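Local coordinates for protein malate dehydrogenase (PDB 4BGV) that probably catalyses the reversible, NAD-dependent oxidation of malate to oxaloacetate in the tricarboxylic acid cycle, at residues A12-T26 with A230-E243. Numbering follows the deposited sequence.
Sequences AVGATVAQTLAIRQT and AFYAPGISIAVMVE
Val13, Thr16, Val17 and Thr20 pack on Phe231, Gly235, Ile238 and Ala239 in a buried helix-helix contact between the first helix of the Rossmann fold, 12-23, and helix 232-246 of the C-terminal domain. The axes of the two helical segments cross at -54° and approach to 8.3 Å. Ala12, Val13 and Gly14, in the first turn of helix 12-23, belong to the glycine-rich motif that, by similarity, binds NAD(+). Thr16 CG2 lies 3.9 Å from Gly235 CA, where a CB would collide with that methyl. Farther along, Thr20 CG2 presses on Ala239 CB at 3.4 Å, while the Val17 and Ile238 side chains cross at about a right angle, CG2 meeting CD1. At the N-cap, Phe231 turns one ring face to Ala12 CB in a CH-pi contact and its edge to Thr16 OG1, whose hydroxyl donates to Ala12 O (2.6 Å). Asp45 of the second subunit accepts from the backbone N of Phe231. At the far end a bend at chi3 (72°) turns the Arg24 guanidinium side-on to Glu243 in a salt bridge, the planes 29° apart; Arg249 also pairs with Glu243 OE2. A methionine in place of Arg24 would probably cost the buried Glu243 carboxylate this two-nitrogen grip. Two waters link Glu243 OE1 to Thr26 OG1. Arg24 NE reaches Glu243 OE1 at 2.7 Å, and Arg24 NH2 meets the syn lone pair of Glu243 OE2 at 2.7 Å.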
ATOM      1  N   ALA A  12      -2.352   7.177  23.814  1.00 12.06           N
ATOM      2  CA  ALA A  12      -3.064   7.060  22.536  1.00 15.15           C
ATOM      3  C   ALA A  12      -2.274   7.655  21.369  1.00  9.77           C
ATOM      4  O   ALA A  12      -2.165   7.050  20.315  1.00  9.71           O
ATOM      5  CB  ALA A  12      -4.455   7.727  22.630  1.00 12.29           C
ATOM      6  N   VAL A  13      -1.727   8.848  21.548  1.00 10.98           N
ATOM      7  CA  VAL A  13      -1.024   9.462  20.417  1.00 12.25           C
ATOM      8  C   VAL A  13       0.261   8.714  20.079  1.00  9.07           C
ATOM      9  O   VAL A  13       0.488   8.362  18.931  1.00  9.35           O
ATOM     10  CB  VAL A  13      -0.766  10.979  20.628  1.00 12.84           C
ATOM     11  CG1 VAL A  13       0.109  11.544  19.497  1.00 10.18           C
ATOM     12  CG2 VAL A  13      -2.095  11.721  20.660  1.00 14.62           C
ATOM     13  N   GLY A  14       1.099   8.456  21.079  1.00  7.45           N
ATOM     14  CA  GLY A  14       2.379   7.810  20.818  1.00  8.59           C
ATOM     15  C   GLY A  14       2.213   6.420  20.232  1.00  9.93           C
ATOM     16  O   GLY A  14       2.902   6.039  19.266  1.00  8.41           O
ATOM     17  N   ALA A  15       1.270   5.656  20.772  1.00 10.47           N
ATOM     18  CA  ALA A  15       1.087   4.299  20.255  1.00  7.68           C
ATOM     19  C   ALA A  15       0.483   4.303  18.840  1.00 10.51           C
ATOM     20  O   ALA A  15       0.825   3.459  18.016  1.00  9.70           O
ATOM     21  CB  ALA A  15       0.269   3.448  21.212  1.00  6.91           C
ATOM     22  N   THR A  16      -0.378   5.274  18.550  1.00  8.91           N
ATOM     23  CA  THR A  16      -0.932   5.398  17.203  1.00  7.20           C
ATOM     24  C   THR A  16       0.192   5.720  16.228  1.00  9.06           C
ATOM     25  O   THR A  16       0.250   5.172  15.130  1.00  9.49           O
ATOM     26  CB  THR A  16      -2.017   6.490  17.148  1.00 10.66           C
ATOM     27  OG1 THR A  16      -3.073   6.115  18.036  1.00 11.20           O
ATOM     28  CG2 THR A  16      -2.613   6.641  15.736  1.00  8.59           C
ATOM     29  N   VAL A  17       1.089   6.616  16.639  1.00  9.35           N
ATOM     30  CA  VAL A  17       2.245   6.932  15.818  1.00  6.92           C
ATOM     31  C   VAL A  17       3.021   5.648  15.534  1.00  8.92           C
ATOM     32  O   VAL A  17       3.382   5.384  14.391  1.00  6.46           O
ATOM     33  CB  VAL A  17       3.166   7.962  16.491  1.00  7.55           C
ATOM     34  CG1 VAL A  17       4.492   8.077  15.731  1.00  9.69           C
ATOM     35  CG2 VAL A  17       2.479   9.328  16.547  1.00  6.97           C
ATOM     36  N   ALA A  18       3.272   4.862  16.576  1.00  9.07           N
ATOM     37  CA  ALA A  18       4.040   3.623  16.422  1.00  8.88           C
ATOM     38  C   ALA A  18       3.345   2.657  15.457  1.00  8.19           C
ATOM     39  O   ALA A  18       3.980   2.086  14.556  1.00  7.41           O
ATOM     40  CB  ALA A  18       4.280   2.961  17.785  1.00  5.74           C
ATOM     41  N   GLN A  19       2.034   2.484  15.625  1.00  7.94           N
ATOM     42  CA  GLN A  19       1.301   1.567  14.746  1.00  6.04           C
ATOM     43  C   GLN A  19       1.294   2.100  13.312  1.00  9.59           C
ATOM     44  O   GLN A  19       1.369   1.330  12.350  1.00  6.82           O
ATOM     45  CB  GLN A  19      -0.127   1.346  15.245  1.00  7.31           C
ATOM     46  CG  GLN A  19      -0.992   0.463  14.320  1.00 10.82           C
ATOM     47  CD  GLN A  19      -0.517  -0.999  14.262  1.00 10.10           C
ATOM     48  OE1 GLN A  19      -1.016  -1.858  15.000  1.00  9.73           O
ATOM     49  NE2 GLN A  19       0.424  -1.287  13.367  1.00  8.67           N
ATOM     50  N   THR A  20       1.215   3.419  13.176  1.00  7.43           N
ATOM     51  CA  THR A  20       1.220   4.060  11.859  1.00  8.83           C
ATOM     52  C   THR A  20       2.565   3.889  11.142  1.00  9.87           C
ATOM     53  O   THR A  20       2.618   3.536   9.944  1.00  6.70           O
ATOM     54  CB  THR A  20       0.871   5.564  11.985  1.00  6.53           C
ATOM     55  OG1 THR A  20      -0.428   5.677  12.564  1.00  9.36           O
ATOM     56  CG2 THR A  20       0.858   6.238  10.614  1.00  6.05           C
ATOM     57  N   LEU A  21       3.654   4.147  11.868  1.00  6.24           N
ATOM     58  CA  LEU A  21       5.000   3.935  11.325  1.00  5.60           C
ATOM     59  C   LEU A  21       5.203   2.491  10.900  1.00  7.05           C
ATOM     60  O   LEU A  21       5.854   2.233   9.889  1.00  8.86           O
ATOM     61  CB  LEU A  21       6.070   4.307  12.353  1.00  8.11           C
ATOM     62  CG  LEU A  21       6.079   5.815  12.695  1.00 10.59           C
ATOM     63  CD1 LEU A  21       7.066   6.091  13.815  1.00 10.02           C
ATOM     64  CD2 LEU A  21       6.410   6.662  11.454  1.00  9.79           C
ATOM     65  N   ALA A  22       4.648   1.551  11.667  1.00  6.14           N
ATOM     66  CA  ALA A  22       4.800   0.124  11.325  1.00  6.72           C
ATOM     67  C   ALA A  22       4.062  -0.206  10.037  1.00  6.13           C
ATOM     68  O   ALA A  22       4.626  -0.830   9.131  1.00  7.93           O
ATOM     69  CB  ALA A  22       4.317  -0.770  12.469  1.00  8.71           C
ATOM     70  N   ILE A  23       2.799   0.216   9.951  1.00  6.32           N
ATOM     71  CA  ILE A  23       2.014   0.025   8.724  1.00  7.23           C
ATOM     72  C   ILE A  23       2.709   0.607   7.485  1.00  7.72           C
ATOM     73  O   ILE A  23       2.724  -0.012   6.425  1.00  9.74           O
ATOM     74  CB  ILE A  23       0.597   0.628   8.892  1.00  8.27           C
ATOM     75  CG1 ILE A  23      -0.168  -0.193   9.943  1.00  6.50           C
ATOM     76  CG2 ILE A  23      -0.150   0.695   7.554  1.00 10.44           C
ATOM     77  CD1 ILE A  23      -1.363   0.525  10.557  1.00  9.91           C
ATOM     78  N   ARG A  24       3.265   1.806   7.620  1.00  6.11           N
ATOM     79  CA  ARG A  24       3.939   2.467   6.510  1.00  7.30           C
ATOM     80  C   ARG A  24       5.392   2.014   6.388  1.00 11.36           C
ATOM     81  O   ARG A  24       6.143   2.512   5.542  1.00 10.84           O
ATOM     82  CB  ARG A  24       3.833   3.989   6.660  1.00  7.22           C
ATOM     83  CG  ARG A  24       2.369   4.447   6.602  1.00  9.12           C
ATOM     84  CD  ARG A  24       2.214   5.928   6.919  1.00  8.76           C
ATOM     85  NE  ARG A  24       2.699   6.832   5.872  1.00  9.52           N
ATOM     86  CZ  ARG A  24       1.962   7.216   4.830  1.00 12.26           C
ATOM     87  NH1 ARG A  24       0.741   6.712   4.672  1.00 12.61           N
ATOM     88  NH2 ARG A  24       2.444   8.074   3.922  1.00 10.95           N
ATOM     89  N   GLN A  25       5.768   1.055   7.227  1.00  7.17           N
ATOM     90  CA  GLN A  25       7.092   0.416   7.161  1.00  7.68           C
ATOM     91  C   GLN A  25       8.253   1.407   7.226  1.00  9.43           C
ATOM     92  O   GLN A  25       9.276   1.264   6.532  1.00  9.38           O
ATOM     93  CB  GLN A  25       7.166  -0.506   5.933  1.00  9.30           C
ATOM     94  CG  GLN A  25       6.075  -1.569   5.988  1.00 10.20           C
ATOM     95  CD  GLN A  25       6.128  -2.612   4.875  1.00 17.42           C
ATOM     96  OE1 GLN A  25       7.058  -2.654   4.075  1.00 20.07           O
ATOM     97  NE2 GLN A  25       5.112  -3.469   4.835  1.00 19.95           N
ATOM     98  N   THR A  26       8.102   2.399   8.097  1.00  8.00           N
ATOM     99  CA  THR A  26       9.054   3.503   8.148  1.00  8.47           C
ATOM    100  C   THR A  26      10.418   3.070   8.675  1.00 10.73           C
ATOM    101  O   THR A  26      11.450   3.517   8.171  1.00 14.78           O
ATOM    102  CB  THR A  26       8.490   4.684   8.948  1.00 12.91           C
ATOM    103  OG1 THR A  26       7.198   5.010   8.419  1.00  9.87           O
ATOM    104  CG2 THR A  26       9.403   5.922   8.846  1.00 12.10           C
ATOM    105  N   ALA A 230      -7.906  13.857  20.484  1.00  8.92           N
ATOM    106  CA  ALA A 230      -7.720  13.187  19.189  1.00  9.56           C
ATOM    107  C   ALA A 230      -6.408  12.404  19.144  1.00 10.06           C
ATOM    108  O   ALA A 230      -5.411  12.816  19.751  1.00  8.79           O
ATOM    109  CB  ALA A 230      -7.750  14.217  18.058  1.00  8.95           C
ATOM    110  N   PHE A 231      -6.404  11.289  18.414  1.00  7.27           N
ATOM    111  CA  PHE A 231      -5.179  10.526  18.226  1.00  8.87           C
ATOM    112  C   PHE A 231      -4.999   9.908  16.833  1.00 10.68           C
ATOM    113  O   PHE A 231      -3.876   9.780  16.371  1.00  9.28           O
ATOM    114  CB  PHE A 231      -4.965   9.472  19.332  1.00  7.43           C
ATOM    115  CG  PHE A 231      -6.096   8.506  19.491  1.00  8.61           C
ATOM    116  CD1 PHE A 231      -7.232   8.859  20.224  1.00 10.36           C
ATOM    117  CD2 PHE A 231      -6.016   7.225  18.942  1.00 11.15           C
ATOM    118  CE1 PHE A 231      -8.277   7.947  20.398  1.00 12.95           C
ATOM    119  CE2 PHE A 231      -7.056   6.311  19.111  1.00 10.47           C
ATOM    120  CZ  PHE A 231      -8.189   6.668  19.834  1.00 13.80           C
ATOM    121  N   TYR A 232      -6.086   9.536  16.167  1.00  7.20           N
ATOM    122  CA  TYR A 232      -5.949   8.953  14.831  1.00  6.82           C
ATOM    123  C   TYR A 232      -5.416   9.941  13.800  1.00 11.13           C
ATOM    124  O   TYR A 232      -4.422   9.661  13.117  1.00  6.88           O
ATOM    125  CB  TYR A 232      -7.269   8.347  14.338  1.00  6.46           C
ATOM    126  CG  TYR A 232      -7.635   7.066  15.051  1.00  5.90           C
ATOM    127  CD1 TYR A 232      -6.815   5.931  14.939  1.00  6.64           C
ATOM    128  CD2 TYR A 232      -8.783   6.983  15.839  1.00  6.20           C
ATOM    129  CE1 TYR A 232      -7.137   4.748  15.582  1.00  7.62           C
ATOM    130  CE2 TYR A 232      -9.123   5.787  16.492  1.00  9.07           C
ATOM    131  CZ  TYR A 232      -8.293   4.685  16.360  1.00  9.23           C
ATOM    132  OH  TYR A 232      -8.594   3.508  17.011  1.00 11.35           O
ATOM    133  N   ALA A 233      -6.088  11.077  13.654  1.00  5.66           N
ATOM    134  CA  ALA A 233      -5.616  12.082  12.697  1.00  8.01           C
ATOM    135  C   ALA A 233      -4.246  12.673  13.093  1.00  8.14           C
ATOM    136  O   ALA A 233      -3.359  12.790  12.240  1.00  9.37           O
ATOM    137  CB  ALA A 233      -6.666  13.176  12.462  1.00  7.58           C
ATOM    138  N   PRO A 234      -4.055  13.012  14.390  1.00 11.21           N
ATOM    139  CA  PRO A 234      -2.697  13.387  14.801  1.00  8.60           C
ATOM    140  C   PRO A 234      -1.668  12.301  14.470  1.00 10.26           C
ATOM    141  O   PRO A 234      -0.604  12.630  13.969  1.00  7.86           O
ATOM    142  CB  PRO A 234      -2.830  13.537  16.318  1.00  8.59           C
ATOM    143  CG  PRO A 234      -4.262  13.995  16.509  1.00 11.93           C
ATOM    144  CD  PRO A 234      -5.025  13.192  15.494  1.00 10.73           C
ATOM    145  N   GLY A 235      -1.992  11.034  14.697  1.00  8.57           N
ATOM    146  CA  GLY A 235      -1.032   9.967  14.434  1.00 10.33           C
ATOM    147  C   GLY A 235      -0.475   9.949  13.012  1.00 12.03           C
ATOM    148  O   GLY A 235       0.737   9.866  12.804  1.00  9.92           O
ATOM    149  N   ILE A 236      -1.356  10.029  12.019  1.00  7.87           N
ATOM    150  CA  ILE A 236      -0.889  10.050  10.634  1.00  7.26           C
ATOM    151  C   ILE A 236      -0.248  11.403  10.282  1.00  9.47           C
ATOM    152  O   ILE A 236       0.707  11.451   9.521  1.00  7.92           O
ATOM    153  CB  ILE A 236      -1.992   9.605   9.614  1.00  7.56           C
ATOM    154  CG1 ILE A 236      -1.440   9.568   8.178  1.00  8.75           C
ATOM    155  CG2 ILE A 236      -3.268  10.486   9.705  1.00  8.33           C
ATOM    156  CD1 ILE A 236      -0.346   8.542   7.965  1.00  7.74           C
ATOM    157  N   SER A 237      -0.740  12.493  10.868  1.00  8.77           N
ATOM    158  CA  SER A 237      -0.147  13.818  10.617  1.00  9.42           C
ATOM    159  C   SER A 237       1.315  13.870  11.078  1.00  5.24           C
ATOM    160  O   SER A 237       2.167  14.486  10.439  1.00 10.00           O
ATOM    161  CB  SER A 237      -0.956  14.920  11.319  1.00  9.46           C
ATOM    162  OG  SER A 237      -2.283  14.952  10.821  1.00  7.26           O
ATOM    163  N   ILE A 238       1.590  13.187  12.182  1.00  6.55           N
ATOM    164  CA  ILE A 238       2.935  13.092  12.726  1.00  8.49           C
ATOM    165  C   ILE A 238       3.786  12.152  11.873  1.00  9.63           C
ATOM    166  O   ILE A 238       4.935  12.472  11.528  1.00  7.57           O
ATOM    167  CB  ILE A 238       2.874  12.564  14.165  1.00  8.15           C
ATOM    168  CG1 ILE A 238       2.179  13.588  15.075  1.00  6.79           C
ATOM    169  CG2 ILE A 238       4.271  12.202  14.676  1.00  9.88           C
ATOM    170  CD1 ILE A 238       1.636  12.935  16.357  1.00  7.76           C
ATOM    171  N   ALA A 239       3.223  10.997  11.524  1.00  7.15           N
ATOM    172  CA  ALA A 239       3.970  10.016  10.726  1.00  5.93           C
ATOM    173  C   ALA A 239       4.417  10.571   9.369  1.00  9.12           C
ATOM    174  O   ALA A 239       5.514  10.256   8.910  1.00  9.75           O
ATOM    175  CB  ALA A 239       3.159   8.737  10.543  1.00  8.60           C
ATOM    176  N   VAL A 240       3.595  11.394   8.715  1.00  7.29           N
ATOM    177  CA  VAL A 240       4.040  11.933   7.421  1.00  7.22           C
ATOM    178  C   VAL A 240       5.263  12.841   7.595  1.00  7.48           C
ATOM    179  O   VAL A 240       6.118  12.908   6.718  1.00  9.66           O
ATOM    180  CB  VAL A 240       2.911  12.633   6.610  1.00 13.56           C
ATOM    181  CG1 VAL A 240       1.818  11.626   6.239  1.00 10.74           C
ATOM    182  CG2 VAL A 240       2.346  13.826   7.360  1.00 14.32           C
ATOM    183  N   MET A 241       5.349  13.531   8.729  1.00  8.73           N
ATOM    184  CA  MET A 241       6.540  14.332   9.045  1.00  6.94           C
ATOM    185  C   MET A 241       7.749  13.430   9.307  1.00  9.53           C
ATOM    186  O   MET A 241       8.831  13.663   8.769  1.00  8.64           O
ATOM    187  CB  MET A 241       6.308  15.207  10.274  1.00  6.38           C
ATOM    188  CG  MET A 241       5.320  16.345  10.044  1.00  7.16           C
ATOM    189  SD  MET A 241       4.708  17.072  11.587  1.00 11.06           S
ATOM    190  CE  MET A 241       6.186  17.846  12.261  1.00 15.19           C
ATOM    191  N   VAL A 242       7.557  12.403  10.134  1.00  7.02           N
ATOM    192  CA  VAL A 242       8.658  11.503  10.480  1.00  5.98           C
ATOM    193  C   VAL A 242       9.222  10.788   9.237  1.00  8.34           C
ATOM    194  O   VAL A 242      10.448  10.708   9.039  1.00  7.87           O
ATOM    195  CB  VAL A 242       8.201  10.441  11.502  1.00  9.54           C
ATOM    196  CG1 VAL A 242       9.319   9.410  11.755  1.00  5.55           C
ATOM    197  CG2 VAL A 242       7.743  11.117  12.813  1.00 11.85           C
ATOM    198  N   GLU A 243       8.335  10.279   8.389  1.00  6.78           N
ATOM    199  CA  GLU A 243       8.805   9.525   7.224  1.00  8.28           C
ATOM    200  C   GLU A 243       9.505  10.450   6.215  1.00  8.34           C
ATOM    201  O   GLU A 243      10.386  10.009   5.466  1.00  8.69           O
ATOM    202  CB  GLU A 243       7.653   8.736   6.571  1.00  6.96           C
ATOM    203  CG  GLU A 243       6.713   9.596   5.762  1.00  8.55           C
ATOM    204  CD  GLU A 243       5.507   8.834   5.238  1.00 12.29           C
ATOM    205  OE1 GLU A 243       5.304   7.665   5.636  1.00 15.36           O
ATOM    206  OE2 GLU A 243       4.767   9.413   4.426  1.00 10.69           O
TER
HETATM  207  O   HOH W   1       7.235   5.347   5.688  1.00 14.89           O
HETATM  208  O   HOH W   2       5.220   6.986   8.308  1.00 26.50           O